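Local coordinates for protein probable glutamine synthetase (Pseudomonas aeruginosa, PDB 4HPP) that belongs to the glutamine synthetase family and holds magnesium and glutamic acid in its catalytic domain, at residues 259-262 with 263-267; 280-284 with 285-289; 306-310 with 311-315. All blocks are in the same frame, centred on the assembly; numbering follows the deposited sequence.

Contact 1. Residues 259-262 with 263-267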
ATOM      1  N   LEU A 259      16.655  53.833 -29.721  1.00 70.62           N
ATOM      2  CA  LEU A 259      15.769  53.363 -30.779  1.00 74.84           C
ATOM      3  C   LEU A 259      16.154  53.966 -32.135  1.00 80.32           C
ATOM      4  O   LEU A 259      16.394  55.167 -32.217  1.00 87.39           O
ATOM      5  CB  LEU A 259      14.315  53.735 -30.439  1.00 65.65           C
ATOM      6  CG  LEU A 259      13.184  53.010 -31.160  1.00 64.49           C
ATOM      7  CD1 LEU A 259      13.494  51.536 -31.416  1.00 65.96           C
ATOM      8  CD2 LEU A 259      11.884  53.133 -30.374  1.00 66.21           C
ATOM      9  N   SER A 260      16.225  53.118 -33.170  1.00 73.31           N
ATOM     10  CA  SER A 260      16.408  53.504 -34.569  1.00 59.73           C
ATOM     11  C   SER A 260      15.222  54.219 -35.127  1.00 69.42           C
ATOM     12  O   SER A 260      14.108  54.032 -34.651  1.00 81.62           O
ATOM     13  CB  SER A 260      16.543  52.262 -35.409  1.00 60.63           C
ATOM     14  OG  SER A 260      17.887  52.068 -35.769  1.00 74.51           O
ATOM     15  N   GLU A 261      15.437  55.008 -36.174  1.00 78.30           N
ATOM     16  CA  GLU A 261      14.311  55.488 -36.976  1.00 79.24           C
ATOM     17  C   GLU A 261      13.495  54.281 -37.434  1.00 71.57           C
ATOM     18  O   GLU A 261      12.293  54.208 -37.145  1.00 64.89           O
ATOM     19  CB  GLU A 261      14.782  56.287 -38.185  1.00 92.68           C
ATOM     20  CG  GLU A 261      13.632  56.737 -39.073  1.00104.20           C
ATOM     21  CD  GLU A 261      13.889  58.069 -39.739  1.00109.29           C
ATOM     22  OE1 GLU A 261      15.006  58.229 -40.290  1.00104.33           O
ATOM     23  OE2 GLU A 261      12.974  58.936 -39.697  1.00100.37           O
ATOM     24  N   LEU A 262      14.153  53.337 -38.120  1.00 63.08           N
ATOM     25  CA  LEU A 262      13.536  52.029 -38.368  1.00 77.64           C
ATOM     26  C   LEU A 262      12.713  51.533 -37.133  1.00 75.36           C
ATOM     27  O   LEU A 262      11.486  51.351 -37.195  1.00 63.56           O
ATOM     28  CB  LEU A 262      14.586  50.983 -38.795  1.00 72.90           C
ATOM     29  CG  LEU A 262      14.039  49.549 -38.997  1.00 72.71           C
ATOM     30  CD1 LEU A 262      13.074  49.444 -40.167  1.00 69.04           C
ATOM     31  CD2 LEU A 262      15.155  48.533 -39.172  1.00 80.38           C
ATOM     32  N   GLY A 263      13.404  51.346 -36.014  1.00 66.58           N
ATOM     33  CA  GLY A 263      12.757  50.994 -34.779  1.00 64.81           C
ATOM     34  C   GLY A 263      11.469  51.729 -34.536  1.00 64.72           C
ATOM     35  O   GLY A 263      10.420  51.098 -34.395  1.00 73.77           O
ATOM     36  N   GLU A 264      11.534  53.056 -34.492  1.00 63.68           N
ATOM     37  CA  GLU A 264      10.334  53.858 -34.223  1.00 66.78           C
ATOM     38  C   GLU A 264       9.209  53.600 -35.234  1.00 60.74           C
ATOM     39  O   GLU A 264       8.051  53.583 -34.859  1.00 61.38           O
ATOM     40  CB  GLU A 264      10.650  55.348 -34.192  1.00 67.02           C
ATOM     41  CG  GLU A 264      12.094  55.676 -33.869  1.00 76.05           C
ATOM     42  CD  GLU A 264      12.316  57.153 -33.575  1.00 86.02           C
ATOM     43  OE1 GLU A 264      13.345  57.470 -32.916  1.00 85.75           O
ATOM     44  OE2 GLU A 264      11.465  57.991 -33.986  1.00 75.82           O
ATOM     45  N   HIS A 265       9.532  53.407 -36.508  1.00 55.92           N
ATOM     46  CA  HIS A 265       8.484  53.081 -37.474  1.00 64.62           C
ATOM     47  C   HIS A 265       7.834  51.761 -37.094  1.00 63.79           C
ATOM     48  O   HIS A 265       6.600  51.661 -36.924  1.00 60.20           O
ATOM     49  CB  HIS A 265       9.022  53.055 -38.912  1.00 69.82           C
ATOM     50  CG  HIS A 265       9.523  54.409 -39.423  1.00 82.97           C
ATOM     51  ND1 HIS A 265       8.788  55.551 -39.328  1.00 82.72           N
ATOM     52  CD2 HIS A 265      10.720  54.764 -40.077  1.00 71.69           C
ATOM     53  CE1 HIS A 265       9.495  56.581 -39.861  1.00 81.10           C
ATOM     54  NE2 HIS A 265      10.672  56.095 -40.316  1.00 69.45           N
ATOM     55  N   TRP A 266       8.666  50.742 -36.910  1.00 58.53           N
ATOM     56  CA  TRP A 266       8.185  49.439 -36.476  1.00 59.16           C
ATOM     57  C   TRP A 266       7.260  49.479 -35.251  1.00 63.83           C
ATOM     58  O   TRP A 266       6.098  49.016 -35.294  1.00 65.20           O
ATOM     59  CB  TRP A 266       9.360  48.502 -36.281  1.00 51.69           C
ATOM     60  CG  TRP A 266       8.882  47.088 -36.188  1.00 55.77           C
ATOM     61  CD1 TRP A 266       8.666  46.203 -37.230  1.00 52.66           C
ATOM     62  CD2 TRP A 266       8.488  46.345 -34.959  1.00 52.54           C
ATOM     63  NE1 TRP A 266       8.211  44.999 -36.750  1.00 59.03           N
ATOM     64  CE2 TRP A 266       8.073  45.018 -35.405  1.00 49.30           C
ATOM     65  CE3 TRP A 266       8.478  46.637 -33.581  1.00 50.06           C
ATOM     66  CZ2 TRP A 266       7.651  44.026 -34.505  1.00 54.37           C
ATOM     67  CZ3 TRP A 266       8.048  45.637 -32.680  1.00 52.43           C
ATOM     68  CH2 TRP A 266       7.634  44.357 -33.135  1.00 50.46           C
ATOM     69  N   ALA A 267       7.753  50.048 -34.154  1.00 59.20           N
ATOM     70  CA  ALA A 267       6.947  50.209 -32.948  1.00 54.41           C
ATOM     71  C   ALA A 267       5.647  50.980 -33.197  1.00 57.87           C
ATOM     72  O   ALA A 267       4.593  50.683 -32.574  1.00 56.81           O
ATOM     73  CB  ALA A 267       7.759  50.879 -31.856  1.00 51.76           C
TER
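L259 lays its isobutyl group against the first turn of helix 261-281, where it meets the backbone of G263 and E264. From CB, which aims the branch at the helix, CG (anti to the backbone N, chi1 -162°) comes to 3.7 Å from E264 N. CD1 then touches G263 CA at 3.5 Å, on a residue that has no side chain of its own, while CD2 stays near E264 N. The turn itself is closed by regular i to i+4 bonds: H265 N to E261 O at 2.9 Å and W266 N to L262 O, the latter with an N-H...O angle of 171°. On the outer side E261 and H265 run side by side and point the same way, E261 CG lying 3.3 Å from H265 NE2. The carboxylate and the imidazole are almost parallel, 10° apart, with E261 OE2 3.7 Å from H265 NE2. H265 ND1 is bonded to the carbonyl oxygen of L361, and E264 OE1 forms a salt bridge with R255; W266 reaches inward to strand 235-243. With ND1 given to a carbonyl and a carboxylate beside NE2, the H265 ring may be biased toward its protonated form.

Contact 2. Residues 280-284 with 285-289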
ATOM      1  N   LEU A 280      -5.943  38.797 -32.012  1.00 52.89           N
ATOM      2  CA  LEU A 280      -5.036  37.714 -32.431  1.00 50.01           C
ATOM      3  C   LEU A 280      -3.949  37.409 -31.386  1.00 57.84           C
ATOM      4  O   LEU A 280      -3.325  36.350 -31.451  1.00 65.98           O
ATOM      5  CB  LEU A 280      -4.404  37.978 -33.821  1.00 44.47           C
ATOM      6  CG  LEU A 280      -5.313  38.360 -35.020  1.00 46.83           C
ATOM      7  CD1 LEU A 280      -4.718  39.464 -35.872  1.00 40.18           C
ATOM      8  CD2 LEU A 280      -5.729  37.208 -35.900  1.00 43.93           C
ATOM      9  N   THR A 281      -3.710  38.301 -30.420  1.00 57.44           N
ATOM     10  CA  THR A 281      -2.699  38.010 -29.374  1.00 50.68           C
ATOM     11  C   THR A 281      -3.307  37.858 -27.971  1.00 57.77           C
ATOM     12  O   THR A 281      -2.616  37.438 -27.032  1.00 61.91           O
ATOM     13  CB  THR A 281      -1.628  39.090 -29.307  1.00 47.48           C
ATOM     14  OG1 THR A 281      -2.221  40.257 -28.739  1.00 49.67           O
ATOM     15  CG2 THR A 281      -1.051  39.425 -30.698  1.00 46.70           C
ATOM     16  N   ALA A 282      -4.578  38.246 -27.810  1.00 58.23           N
ATOM     17  CA  ALA A 282      -5.371  37.900 -26.608  1.00 55.41           C
ATOM     18  C   ALA A 282      -6.732  37.379 -27.082  1.00 55.72           C
ATOM     19  O   ALA A 282      -7.745  38.029 -26.857  1.00 59.89           O
ATOM     20  CB  ALA A 282      -5.526  39.106 -25.682  1.00 52.90           C
ATOM     21  N   PRO A 283      -6.749  36.196 -27.731  1.00 51.51           N
ATOM     22  CA  PRO A 283      -7.789  35.824 -28.657  1.00 50.59           C
ATOM     23  C   PRO A 283      -8.879  35.018 -28.043  1.00 48.32           C
ATOM     24  O   PRO A 283      -9.689  34.474 -28.780  1.00 51.34           O
ATOM     25  CB  PRO A 283      -7.055  34.904 -29.631  1.00 48.68           C
ATOM     26  CG  PRO A 283      -5.843  34.428 -28.894  1.00 53.22           C
ATOM     27  CD  PRO A 283      -5.831  35.070 -27.542  1.00 48.21           C
ATOM     28  N   THR A 284      -8.910  34.870 -26.733  1.00 48.87           N
ATOM     29  CA  THR A 284     -10.045  34.101 -26.208  1.00 57.21           C
ATOM     30  C   THR A 284     -10.871  34.944 -25.266  1.00 61.82           C
ATOM     31  O   THR A 284     -10.401  35.977 -24.745  1.00 61.98           O
ATOM     32  CB  THR A 284      -9.649  32.806 -25.474  1.00 53.05           C
ATOM     33  OG1 THR A 284      -8.786  33.126 -24.388  1.00 43.24           O
ATOM     34  CG2 THR A 284      -8.953  31.830 -26.412  1.00 68.90           C
ATOM     35  N   ALA A 285     -12.094  34.483 -25.035  1.00 60.93           N
ATOM     36  CA  ALA A 285     -13.013  35.173 -24.121  1.00 66.22           C
ATOM     37  C   ALA A 285     -12.356  35.390 -22.733  1.00 65.08           C
ATOM     38  O   ALA A 285     -12.455  36.491 -22.166  1.00 56.64           O
ATOM     39  CB  ALA A 285     -14.344  34.409 -24.014  1.00 63.33           C
ATOM     40  N   ALA A 286     -11.654  34.359 -22.224  1.00 58.36           N
ATOM     41  CA  ALA A 286     -10.931  34.442 -20.944  1.00 54.04           C
ATOM     42  C   ALA A 286      -9.771  35.422 -20.966  1.00 57.43           C
ATOM     43  O   ALA A 286      -9.249  35.775 -19.894  1.00 60.24           O
ATOM     44  CB  ALA A 286     -10.446  33.074 -20.479  1.00 61.17           C
ATOM     45  N   SER A 287      -9.377  35.875 -22.166  1.00 52.09           N
ATOM     46  CA  SER A 287      -8.220  36.752 -22.276  1.00 53.21           C
ATOM     47  C   SER A 287      -8.514  38.112 -21.661  1.00 60.23           C
ATOM     48  O   SER A 287      -7.600  38.794 -21.133  1.00 59.99           O
ATOM     49  CB  SER A 287      -7.760  36.892 -23.715  1.00 53.52           C
ATOM     50  OG  SER A 287      -7.186  35.680 -24.180  1.00 45.77           O
ATOM     51  N   TYR A 288      -9.795  38.492 -21.683  1.00 63.09           N
ATOM     52  CA  TYR A 288     -10.168  39.828 -21.222  1.00 55.89           C
ATOM     53  C   TYR A 288     -10.338  39.976 -19.706  1.00 54.55           C
ATOM     54  O   TYR A 288     -10.338  41.087 -19.225  1.00 60.44           O
ATOM     55  CB  TYR A 288     -11.229  40.468 -22.119  1.00 47.16           C
ATOM     56  CG  TYR A 288     -10.621  40.576 -23.462  1.00 40.98           C
ATOM     57  CD1 TYR A 288     -10.635  39.481 -24.333  1.00 43.14           C
ATOM     58  CD2 TYR A 288      -9.913  41.708 -23.827  1.00 43.38           C
ATOM     59  CE1 TYR A 288     -10.015  39.531 -25.560  1.00 41.97           C
ATOM     60  CE2 TYR A 288      -9.251  41.760 -25.051  1.00 46.66           C
ATOM     61  CZ  TYR A 288      -9.310  40.669 -25.909  1.00 48.07           C
ATOM     62  OH  TYR A 288      -8.656  40.714 -27.128  1.00 57.71           O
ATOM     63  N   LEU A 289     -10.390  38.855 -18.975  1.00 51.63           N
ATOM     64  CA  LEU A 289     -10.219  38.896 -17.510  1.00 60.01           C
ATOM     65  C   LEU A 289      -8.787  39.274 -17.122  1.00 61.00           C
ATOM     66  O   LEU A 289      -8.559  39.730 -16.002  1.00 70.46           O
ATOM     67  CB  LEU A 289     -10.605  37.563 -16.831  1.00 52.68           C
ATOM     68  CG  LEU A 289     -11.781  36.818 -17.461  1.00 55.20           C
ATOM     69  CD1 LEU A 289     -11.861  35.389 -16.971  1.00 40.17           C
ATOM     70  CD2 LEU A 289     -13.098  37.565 -17.159  1.00 63.17           C
TER
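T284 O accepts from S287 N at 2.8 Å across a type I beta turn centred on A285 and A286, the donor standing 59° out of the carbonyl plane. This turn lies in the link between helix 261-281 and the short helix 288-291 of the catalytic domain. S287 sends its side chain back over the turn: with OG beside its own backbone N (chi1 -70°), OG receives T284 N at 3.2 Å and lies 3.0 Å from T284 OG1. D337 is the stronger partner of S287 OG, and T284 OG1 also bonds the hydroxyl of T339, so the two hydroxyls join the turn to the loop that follows strand 330-336. Several polar atoms of this buried link are thus satisfied by one another and by that loop. Y288 OH lies 2.8 Å from A282 O, at best a weak bond, since C278 O competes for the same proton, and T284 O sits at the ring edge, 3.5 Å from Y288 CD1. Helix 410-427 covers P283 and T284, K420 reaching P283 O. The methyl of A282 touches both side chains, its CB 3.7 Å from S287 CB and 4.1 Å from Y288 CZ.

Contact 3. Residues 306-310 with 311-315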
ATOM      1  N   ARG A 306      10.207  52.257 -19.238  1.00 99.29           N
ATOM      2  CA  ARG A 306      10.208  52.552 -17.816  1.00 98.80           C
ATOM      3  C   ARG A 306       9.376  51.568 -17.025  1.00100.64           C
ATOM      4  O   ARG A 306       9.850  50.981 -16.052  1.00104.10           O
ATOM      5  CB  ARG A 306       9.607  53.958 -17.638  1.00 97.50           C
ATOM      6  CG  ARG A 306       9.550  54.791 -18.931  1.00 90.87           C
ATOM      7  CD  ARG A 306       8.189  55.443 -19.200  1.00 80.65           C
ATOM      8  NE  ARG A 306       8.131  55.946 -20.573  1.00 90.18           N
ATOM      9  CZ  ARG A 306       7.130  56.644 -21.111  1.00 91.83           C
ATOM     10  NH1 ARG A 306       6.048  56.968 -20.398  1.00 87.14           N
ATOM     11  NH2 ARG A 306       7.228  57.025 -22.380  1.00 77.83           N
ATOM     12  N   ASN A 307       8.130  51.400 -17.453  1.00106.82           N
ATOM     13  CA  ASN A 307       7.137  50.654 -16.684  1.00114.38           C
ATOM     14  C   ASN A 307       6.446  49.527 -17.454  1.00111.46           C
ATOM     15  O   ASN A 307       6.500  49.463 -18.689  1.00108.00           O
ATOM     16  CB  ASN A 307       6.090  51.617 -16.106  1.00112.69           C
ATOM     17  CG  ASN A 307       5.346  52.394 -17.182  1.00114.86           C
ATOM     18  OD1 ASN A 307       4.634  51.809 -17.991  1.00104.18           O
ATOM     19  ND2 ASN A 307       5.493  53.726 -17.182  1.00115.62           N
ATOM     20  N   ARG A 308       5.789  48.651 -16.703  1.00106.75           N
ATOM     21  CA  ARG A 308       5.033  47.546 -17.279  1.00101.16           C
ATOM     22  C   ARG A 308       3.529  47.771 -17.099  1.00100.46           C
ATOM     23  O   ARG A 308       2.769  46.862 -16.774  1.00 92.51           O
ATOM     24  CB  ARG A 308       5.464  46.235 -16.641  1.00 99.22           C
ATOM     25  CG  ARG A 308       6.943  45.974 -16.757  1.00 92.43           C
ATOM     26  CD  ARG A 308       7.396  44.966 -15.724  1.00 86.93           C
ATOM     27  NE  ARG A 308       8.853  45.010 -15.606  1.00 97.61           N
ATOM     28  CZ  ARG A 308       9.635  43.981 -15.291  1.00 89.19           C
ATOM     29  NH1 ARG A 308       9.119  42.777 -15.046  1.00 84.66           N
ATOM     30  NH2 ARG A 308      10.946  44.169 -15.223  1.00 94.48           N
ATOM     31  N   GLU A 309       3.115  49.014 -17.266  1.00104.40           N
ATOM     32  CA  GLU A 309       1.734  49.294 -17.596  1.00106.14           C
ATOM     33  C   GLU A 309       1.686  49.545 -19.129  1.00 98.74           C
ATOM     34  O   GLU A 309       0.616  49.784 -19.700  1.00 97.44           O
ATOM     35  CB  GLU A 309       1.195  50.493 -16.797  1.00110.02           C
ATOM     36  CG  GLU A 309       1.018  50.281 -15.295  1.00112.60           C
ATOM     37  CD  GLU A 309       0.467  51.529 -14.590  1.00122.31           C
ATOM     38  OE1 GLU A 309      -0.605  51.415 -13.960  1.00119.69           O
ATOM     39  OE2 GLU A 309       1.084  52.628 -14.665  1.00106.62           O
ATOM     40  N   ALA A 310       2.849  49.468 -19.789  1.00 75.37           N
ATOM     41  CA  ALA A 310       2.945  49.771 -21.226  1.00 77.41           C
ATOM     42  C   ALA A 310       2.667  48.490 -22.004  1.00 62.65           C
ATOM     43  O   ALA A 310       3.137  47.436 -21.619  1.00 66.42           O
ATOM     44  CB  ALA A 310       4.324  50.383 -21.598  1.00 59.83           C
ATOM     45  N   ALA A 311       1.920  48.587 -23.092  1.00 56.80           N
ATOM     46  CA  ALA A 311       1.667  47.440 -23.956  1.00 53.28           C
ATOM     47  C   ALA A 311       2.937  47.039 -24.712  1.00 56.05           C
ATOM     48  O   ALA A 311       3.121  45.868 -25.009  1.00 57.83           O
ATOM     49  CB  ALA A 311       0.501  47.715 -24.921  1.00 52.88           C
ATOM     50  N   LEU A 312       3.829  47.992 -25.005  1.00 57.34           N
ATOM     51  CA  LEU A 312       5.066  47.670 -25.750  1.00 54.39           C
ATOM     52  C   LEU A 312       6.200  48.270 -24.983  1.00 56.16           C
ATOM     53  O   LEU A 312       6.173  49.448 -24.647  1.00 60.33           O
ATOM     54  CB  LEU A 312       5.016  48.250 -27.161  1.00 54.83           C
ATOM     55  CG  LEU A 312       5.851  47.715 -28.309  1.00 57.20           C
ATOM     56  CD1 LEU A 312       5.514  46.281 -28.636  1.00 59.86           C
ATOM     57  CD2 LEU A 312       5.607  48.542 -29.565  1.00 64.38           C
ATOM     58  N   ARG A 313       7.197  47.460 -24.659  1.00 66.80           N
ATOM     59  CA  ARG A 313       8.245  47.916 -23.757  1.00 63.32           C
ATOM     60  C   ARG A 313       9.598  47.706 -24.371  1.00 60.67           C
ATOM     61  O   ARG A 313       9.907  46.632 -24.865  1.00 62.66           O
ATOM     62  CB  ARG A 313       8.152  47.196 -22.411  1.00 71.78           C
ATOM     63  CG  ARG A 313       9.310  47.478 -21.450  1.00 79.32           C
ATOM     64  CD  ARG A 313       9.042  46.900 -20.068  1.00 82.78           C
ATOM     65  NE  ARG A 313       9.234  45.444 -20.017  1.00 92.35           N
ATOM     66  CZ  ARG A 313      10.383  44.825 -19.726  1.00 85.44           C
ATOM     67  NH1 ARG A 313      10.425  43.497 -19.715  1.00 64.44           N
ATOM     68  NH2 ARG A 313      11.488  45.523 -19.450  1.00 90.75           N
ATOM     69  N   ILE A 314      10.384  48.766 -24.365  1.00 60.09           N
ATOM     70  CA  ILE A 314      11.788  48.720 -24.724  1.00 60.67           C
ATOM     71  C   ILE A 314      12.576  48.078 -23.589  1.00 62.55           C
ATOM     72  O   ILE A 314      12.493  48.524 -22.442  1.00 64.24           O
ATOM     73  CB  ILE A 314      12.330  50.137 -24.951  1.00 59.38           C
ATOM     74  CG1 ILE A 314      11.483  50.881 -26.001  1.00 58.25           C
ATOM     75  CG2 ILE A 314      13.779  50.063 -25.391  1.00 64.16           C
ATOM     76  CD1 ILE A 314      11.418  52.382 -25.797  1.00 60.93           C
ATOM     77  N   CYS A 315      13.314  47.019 -23.914  1.00 70.82           N
ATOM     78  CA  CYS A 315      14.152  46.282 -22.941  1.00 77.14           C
ATOM     79  C   CYS A 315      15.585  46.737 -23.115  1.00 76.82           C
ATOM     80  O   CYS A 315      16.321  46.191 -23.979  1.00 62.28           O
ATOM     81  CB  CYS A 315      14.084  44.748 -23.133  1.00 72.76           C
ATOM     82  SG  CYS A 315      12.419  44.026 -23.014  1.00 68.08           S
TER
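The guanidinium groups of R308 and R313 stack, their centres 4.6 Å apart and their planes inclined by only 16°. R308 NH2 lies over one face of the R313 group, offset toward the rim, and C315 SG is above the opposite face at 3.7 Å from the plane. Both groups are also held by carboxylates: E332 of the adjoining strand 330-336 forms a salt bridge with R313 NH1, and D65 of the second subunit with R308 NH2. The two side chains reach the stack differently. R308 is extended from CG to NE, whereas R313 bends at chi3 (76°), bringing its NE to 4.0 Å from R308 CG. Lower down, R313 CD passes 3.9 Å from N307 O. N307 in turn shapes the loop before strand 312-315 through an Asx turn, its OD1 accepting from E309 N at 3.3 Å. R308 belongs to the glutamic acid pocket, where its NH1 makes a weak hydrogen bond to the ligand, and R334 packs beside it. Each stacked cation has a carboxylate partner, one from this chain and one from its neighbour, so two like charges can lie face to face beside the pocket, the subunit boundary probably supplying part of the compensation.

How the contacts relate
The three contacts follow one another along the catalytic domain, and none nests in or crosses another. Contact 1 starts helix 261-281, contact 2 turns the chain from the end of that helix into helix 288-291, and contact 3 closes the loop leading from strand 303-304 to its parallel neighbour 312-315. Contacts 1 and 2, at opposite ends of one helix, have centres about 27 Å apart. Though later in the sequence, contact 3 returns to the helix start: A267 O meets L312 CD2 at 3.8 Å, and L312 also packs on V270 and L271. The helix is thereby tied to the sheet at 312-315, while the link of contact 2, just past the other end, packs on helix 410-427.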